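Local coordinates for putative nisin-resistance protein (Streptococcus agalactiae 515, PDB 4Y68) that probably cleaves the lantibiotic nisin as a family S41 peptidase, itself a lipoprotein, which would make the bacterium resistant to it, at residues D117-T122 with K148-L153; G139-I144 with G170-I175. All coordinates share one frame; numbering follows the deposited sequence.

Contact 1: D117-T122 with K148-L153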
loop_
_atom_site.group_PDB
_atom_site.type_symbol
_atom_site.label_atom_id
_atom_site.label_comp_id
_atom_site.label_asym_id
_atom_site.label_seq_id
_atom_site.Cartn_x
_atom_site.Cartn_y
_atom_site.Cartn_z
ATOM N N ASP A 117 -5.346 20.671 -22.259
ATOM C CA ASP A 117 -4.615 19.431 -22.533
ATOM C C ASP A 117 -4.200 18.636 -21.296
ATOM O O ASP A 117 -3.895 17.445 -21.399
ATOM C CB ASP A 117 -3.375 19.736 -23.366
ATOM C CG ASP A 117 -3.726 20.170 -24.776
ATOM O OD1 ASP A 117 -4.826 19.796 -25.226
ATOM O OD2 ASP A 117 -2.925 20.879 -25.423
ATOM N N ILE A 118 -4.191 19.287 -20.136
ATOM C CA ILE A 118 -3.669 18.678 -18.915
ATOM C C ILE A 118 -4.690 18.609 -17.768
ATOM O O ILE A 118 -5.257 19.633 -17.374
ATOM C CB ILE A 118 -2.435 19.448 -18.422
ATOM C CG1 ILE A 118 -1.336 19.445 -19.487
ATOM C CG2 ILE A 118 -1.948 18.875 -17.092
ATOM C CD1 ILE A 118 -0.030 20.087 -19.009
ATOM N N LEU A 119 -4.923 17.406 -17.246
ATOM C CA LEU A 119 -5.720 17.217 -16.033
ATOM C C LEU A 119 -4.797 16.952 -14.847
ATOM O O LEU A 119 -3.802 16.235 -14.972
ATOM C CB LEU A 119 -6.701 16.051 -16.176
ATOM C CG LEU A 119 -7.719 16.041 -17.324
ATOM C CD1 LEU A 119 -8.753 14.938 -17.107
ATOM C CD2 LEU A 119 -8.391 17.395 -17.461
ATOM N N LEU A 120 -5.114 17.548 -13.706
ATOM C CA LEU A 120 -4.398 17.282 -12.465
ATOM C C LEU A 120 -5.235 16.337 -11.604
ATOM O O LEU A 120 -6.291 16.722 -11.114
ATOM C CB LEU A 120 -4.100 18.583 -11.706
ATOM C CG LEU A 120 -3.603 18.432 -10.256
ATOM C CD1 LEU A 120 -2.375 17.535 -10.156
ATOM C CD2 LEU A 120 -3.296 19.783 -9.638
ATOM N N ILE A 121 -4.786 15.098 -11.423
ATOM C CA ILE A 121 -5.585 14.165 -10.636
ATOM C C ILE A 121 -4.959 13.902 -9.256
ATOM O O ILE A 121 -3.805 13.507 -9.135
ATOM C CB ILE A 121 -5.800 12.850 -11.391
ATOM C CG1 ILE A 121 -6.488 13.129 -12.732
ATOM C CG2 ILE A 121 -6.719 11.927 -10.614
ATOM C CD1 ILE A 121 -6.681 11.890 -13.593
ATOM N N THR A 122 -5.740 14.179 -8.222
ATOM C CA THR A 122 -5.380 13.914 -6.841
ATOM C C THR A 122 -5.812 12.504 -6.463
ATOM O O THR A 122 -6.976 12.140 -6.616
ATOM C CB THR A 122 -6.031 14.943 -5.914
ATOM O OG1 THR A 122 -5.609 16.248 -6.316
ATOM C CG2 THR A 122 -5.653 14.720 -4.460
ATOM N N LYS A 148 -12.890 11.886 -20.105
ATOM C CA LYS A 148 -12.499 13.284 -20.164
ATOM C C LYS A 148 -11.523 13.471 -21.300
ATOM O O LYS A 148 -10.919 12.517 -21.792
ATOM C CB LYS A 148 -11.864 13.765 -18.860
ATOM C CG LYS A 148 -12.771 13.710 -17.636
ATOM C CD LYS A 148 -13.949 14.656 -17.733
ATOM C CE LYS A 148 -14.579 14.825 -16.357
ATOM N NZ LYS A 148 -15.887 15.505 -16.412
ATOM N N SER A 149 -11.363 14.715 -21.716
ATOM C CA SER A 149 -10.488 15.011 -22.828
ATOM C C SER A 149 -9.177 15.616 -22.329
ATOM O O SER A 149 -9.184 16.566 -21.540
ATOM C CB SER A 149 -11.198 15.952 -23.794
ATOM O OG SER A 149 -10.262 16.698 -24.536
ATOM N N TYR A 150 -8.057 15.049 -22.769
ATOM C CA TYR A 150 -6.735 15.516 -22.361
ATOM C C TYR A 150 -5.672 14.936 -23.273
ATOM O O TYR A 150 -5.933 13.975 -23.982
ATOM C CB TYR A 150 -6.428 15.118 -20.903
ATOM C CG TYR A 150 -6.626 13.644 -20.622
ATOM C CD1 TYR A 150 -7.832 13.177 -20.129
ATOM C CD2 TYR A 150 -5.615 12.716 -20.866
ATOM C CE1 TYR A 150 -8.031 11.840 -19.873
ATOM C CE2 TYR A 150 -5.805 11.360 -20.614
ATOM C CZ TYR A 150 -7.012 10.935 -20.114
ATOM O OH TYR A 150 -7.230 9.604 -19.856
ATOM N N LYS A 151 -4.468 15.493 -23.198
ATOM C CA LYS A 151 -3.301 14.972 -23.904
ATOM C C LYS A 151 -2.171 14.614 -22.925
ATOM O O LYS A 151 -1.135 14.066 -23.314
ATOM C CB LYS A 151 -2.789 15.998 -24.914
ATOM C CG LYS A 151 -3.704 16.265 -26.107
ATOM C CD LYS A 151 -3.128 17.416 -26.951
ATOM C CE LYS A 151 -3.980 17.746 -28.185
ATOM N NZ LYS A 151 -3.531 19.031 -28.843
ATOM N N GLY A 152 -2.361 14.961 -21.656
ATOM C CA GLY A 152 -1.364 14.703 -20.641
ATOM C C GLY A 152 -1.989 14.674 -19.263
ATOM O O GLY A 152 -3.017 15.307 -19.043
ATOM N N LEU A 153 -1.362 13.951 -18.335
ATOM C CA LEU A 153 -1.899 13.790 -16.979
ATOM C C LEU A 153 -0.877 14.133 -15.887
ATOM O O LEU A 153 0.324 13.930 -16.044
ATOM C CB LEU A 153 -2.399 12.361 -16.794
ATOM C CG LEU A 153 -3.582 11.974 -17.691
ATOM C CD1 LEU A 153 -3.823 10.459 -17.746
ATOM C CD2 LEU A 153 -4.837 12.683 -17.219
#

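Contact 2: G139-I144 with G170-I175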
loop_
_atom_site.group_PDB
_atom_site.type_symbol
_atom_site.label_atom_id
_atom_site.label_comp_id
_atom_site.label_asym_id
_atom_site.label_seq_id
_atom_site.Cartn_x
_atom_site.Cartn_y
_atom_site.Cartn_z
ATOM N N GLY A 139 -14.128 4.018 -9.595
ATOM C CA GLY A 139 -15.045 4.499 -10.629
ATOM C C GLY A 139 -14.817 5.956 -10.979
ATOM O O GLY A 139 -14.795 6.351 -12.148
ATOM N N LYS A 140 -14.623 6.765 -9.946
ATOM C CA LYS A 140 -14.288 8.170 -10.120
ATOM C C LYS A 140 -13.022 8.331 -10.977
ATOM O O LYS A 140 -12.949 9.206 -11.839
ATOM C CB LYS A 140 -14.111 8.822 -8.742
ATOM C CG LYS A 140 -14.887 10.104 -8.506
ATOM C CD LYS A 140 -13.986 11.320 -8.699
ATOM C CE LYS A 140 -14.663 12.619 -8.236
ATOM N NZ LYS A 140 -14.823 12.740 -6.739
ATOM N N LEU A 141 -12.019 7.488 -10.746
ATOM C CA LEU A 141 -10.782 7.573 -11.504
ATOM C C LEU A 141 -11.014 7.130 -12.943
ATOM O O LEU A 141 -10.646 7.824 -13.892
ATOM C CB LEU A 141 -9.686 6.721 -10.859
ATOM C CG LEU A 141 -8.915 7.434 -9.754
ATOM C CD1 LEU A 141 -8.081 6.466 -8.952
ATOM C CD2 LEU A 141 -8.031 8.503 -10.370
ATOM N N GLN A 142 -11.615 5.955 -13.085
ATOM C CA GLN A 142 -11.981 5.418 -14.381
ATOM C C GLN A 142 -12.715 6.481 -15.222
ATOM O O GLN A 142 -12.335 6.743 -16.360
ATOM C CB GLN A 142 -12.840 4.173 -14.186
ATOM C CG GLN A 142 -13.379 3.546 -15.447
ATOM C CD GLN A 142 -12.438 2.542 -16.052
ATOM O OE1 GLN A 142 -11.242 2.806 -16.237
ATOM N NE2 GLN A 142 -12.966 1.371 -16.365
ATOM N N ASN A 143 -13.735 7.121 -14.656
ATOM C CA ASN A 143 -14.483 8.113 -15.423
ATOM C C ASN A 143 -13.601 9.234 -15.915
ATOM O O ASN A 143 -13.687 9.630 -17.075
ATOM C CB ASN A 143 -15.627 8.716 -14.624
ATOM C CG ASN A 143 -16.296 9.866 -15.375
ATOM O OD1 ASN A 143 -15.837 11.012 -15.326
ATOM N ND2 ASN A 143 -17.363 9.555 -16.109
ATOM N N ILE A 144 -12.749 9.740 -15.035
ATOM C CA ILE A 144 -11.857 10.829 -15.405
ATOM C C ILE A 144 -10.964 10.438 -16.555
ATOM O O ILE A 144 -10.825 11.193 -17.508
ATOM C CB ILE A 144 -10.975 11.279 -14.235
ATOM C CG1 ILE A 144 -11.839 11.975 -13.170
ATOM C CG2 ILE A 144 -9.841 12.183 -14.758
ATOM C CD1 ILE A 144 -11.089 12.314 -11.896
ATOM N N GLY A 170 -6.715 -0.355 -9.428
ATOM C CA GLY A 170 -7.906 -0.516 -10.251
ATOM C C GLY A 170 -8.385 0.727 -11.001
ATOM O O GLY A 170 -8.677 0.675 -12.197
ATOM N N GLY A 171 -8.466 1.852 -10.307
ATOM C CA GLY A 171 -8.922 3.074 -10.931
ATOM C C GLY A 171 -7.963 3.532 -12.014
ATOM O O GLY A 171 -8.363 4.194 -12.965
ATOM N N LEU A 172 -6.695 3.167 -11.878
ATOM C CA LEU A 172 -5.671 3.589 -12.824
ATOM C C LEU A 172 -5.423 2.538 -13.903
ATOM O O LEU A 172 -4.447 2.632 -14.663
ATOM C CB LEU A 172 -4.369 3.901 -12.086
ATOM C CG LEU A 172 -4.516 4.991 -11.010
ATOM C CD1 LEU A 172 -3.316 5.075 -10.066
ATOM C CD2 LEU A 172 -4.784 6.357 -11.640
ATOM N N ALA A 173 -6.319 1.556 -13.980
ATOM C CA ALA A 173 -6.123 0.393 -14.847
ATOM C C ALA A 173 -5.907 0.803 -16.289
ATOM O O ALA A 173 -5.048 0.256 -16.970
ATOM C CB ALA A 173 -7.308 -0.570 -14.751
ATOM N N SER A 174 -6.681 1.777 -16.751
ATOM C CA SER A 174 -6.615 2.197 -18.146
ATOM C C SER A 174 -5.247 2.748 -18.553
ATOM O O SER A 174 -4.935 2.810 -19.755
ATOM C CB SER A 174 -7.714 3.250 -18.438
ATOM O OG SER A 174 -7.307 4.561 -18.053
ATOM N N ILE A 175 -4.423 3.160 -17.585
ATOM C CA ILE A 175 -3.089 3.658 -17.937
ATOM C C ILE A 175 -1.958 2.760 -17.435
ATOM O O ILE A 175 -0.791 3.158 -17.433
ATOM C CB ILE A 175 -2.822 5.104 -17.420
ATOM C CG1 ILE A 175 -3.209 5.258 -15.954
ATOM C CG2 ILE A 175 -3.571 6.151 -18.274
ATOM C CD1 ILE A 175 -2.957 6.642 -15.412
HETATM O O HOH W 1 -8.544 3.689 -15.476
#

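Contact 1: D117-T122 with K148-L153
The ring of Tyr-150 is approached obliquely from strand 118-122 by Leu-119, whose CD1 lies 3.6 Å from Tyr-150 CD1. One face of the ring is covered from within its own segment: Leu-153 CD2 stands 3.7 Å above the ring plane, over its centre. Leu-153 CD2 also reaches across the contact, 4.0 Å from Leu-119 CB and close to Ile-121 CD1, so a single branch joins ring and aliphatic packing. The ring reaches this place with CG between its backbone N and carbonyl carbon (chi1 52°), and its hydroxyl is bonded to Leu-145 O.

The second flat group, the Asp-117 carboxylate, runs alongside the Lys-151 chain, both pointing the same way. Asp-117 OD1 is 3.4 Å from Lys-151 CD, whereas the salt bridge from Asp-117 OD1 to Lys-151 NZ is long at 3.9 Å, so the methylenes make the nearer contact.

Backbone bonds set the register. Asp-117 O accepts two consecutive amides: Lys-151 N at 2.7 Å, nearly straight at 165°, and Gly-152 N at 2.9 Å, more bent at 134°. A weak bond of 3.4 Å from Leu-119 N to Gly-152 O follows. Parallel bridges Ile-118 with Gly-152 and Leu-119 with Leu-153 identify the neighbouring strands of a beta-alpha-beta unit, connected through helix 131-147.

Contact 2: G139-I144 with G170-I175
Leu-141 and Gly-171 make the nearest van der Waals approach, side chain against bare backbone: Leu-141 CB lies 3.5 Å from Gly-171 O and 3.7 Å from Gly-171 CA. With no side chain on Gly-171, the two main chains draw together to a separation of 4.9 Å between Leu-141 CA and Gly-171 CA. The apolar pair follows: Leu-141 CD2 meets Leu-172 CD2 at 4.1 Å, the two side chains crossing at a slant. The Leu-172 CB starts away from the helix, but the end of the chain comes back toward it, and it also packs on Leu-145.

In fold terms, helix 131-147, the crossover helix of a beta-alpha-beta unit, here meets the C-terminal end of helix 165-171 and the short 3-10 turn beyond it; Leu-141 also touches Ile-121 of the sheet.

The polar bonding across this junction goes through water 1, as no direct hydrogen bond joins the segments. The water donates to Gln-142 OE1 at 2.9 Å and to Gly-171 O at 2.6 Å, and accepts from Ser-174 N at 3.0 Å. Three bonds therefore fix it, and it bridges the turn between Gly-171 and Ser-174 while tying that turn to the helix. Gln-142 delivers its amide oxygen by leaving the helix with CG opposite the backbone N (chi1 176°) and then bending at chi2 (88°).

Both contacts are largely buried and are related through helix 131-147: contact 1 pairs the strands that this helix connects, and contact 2 packs the helix itself against the segment 170-175. Their centres are about 12 Å apart and they meet at the layer between sheet and helix, where Ile-121 CD1 lies 3.4 Å from Ile-144 CG2. The chemistry differs with place. Contact 1 is held by direct backbone bonds where the strands begin, with side-chain packing beside them, and has a solvent-facing fringe at Lys-151 and Asp-117. Contact 2, its centre about 17 Å from the centre of the chain against about 24 Å for contact 1, pairs apolar packing with a water bridge and carries no salt bridge.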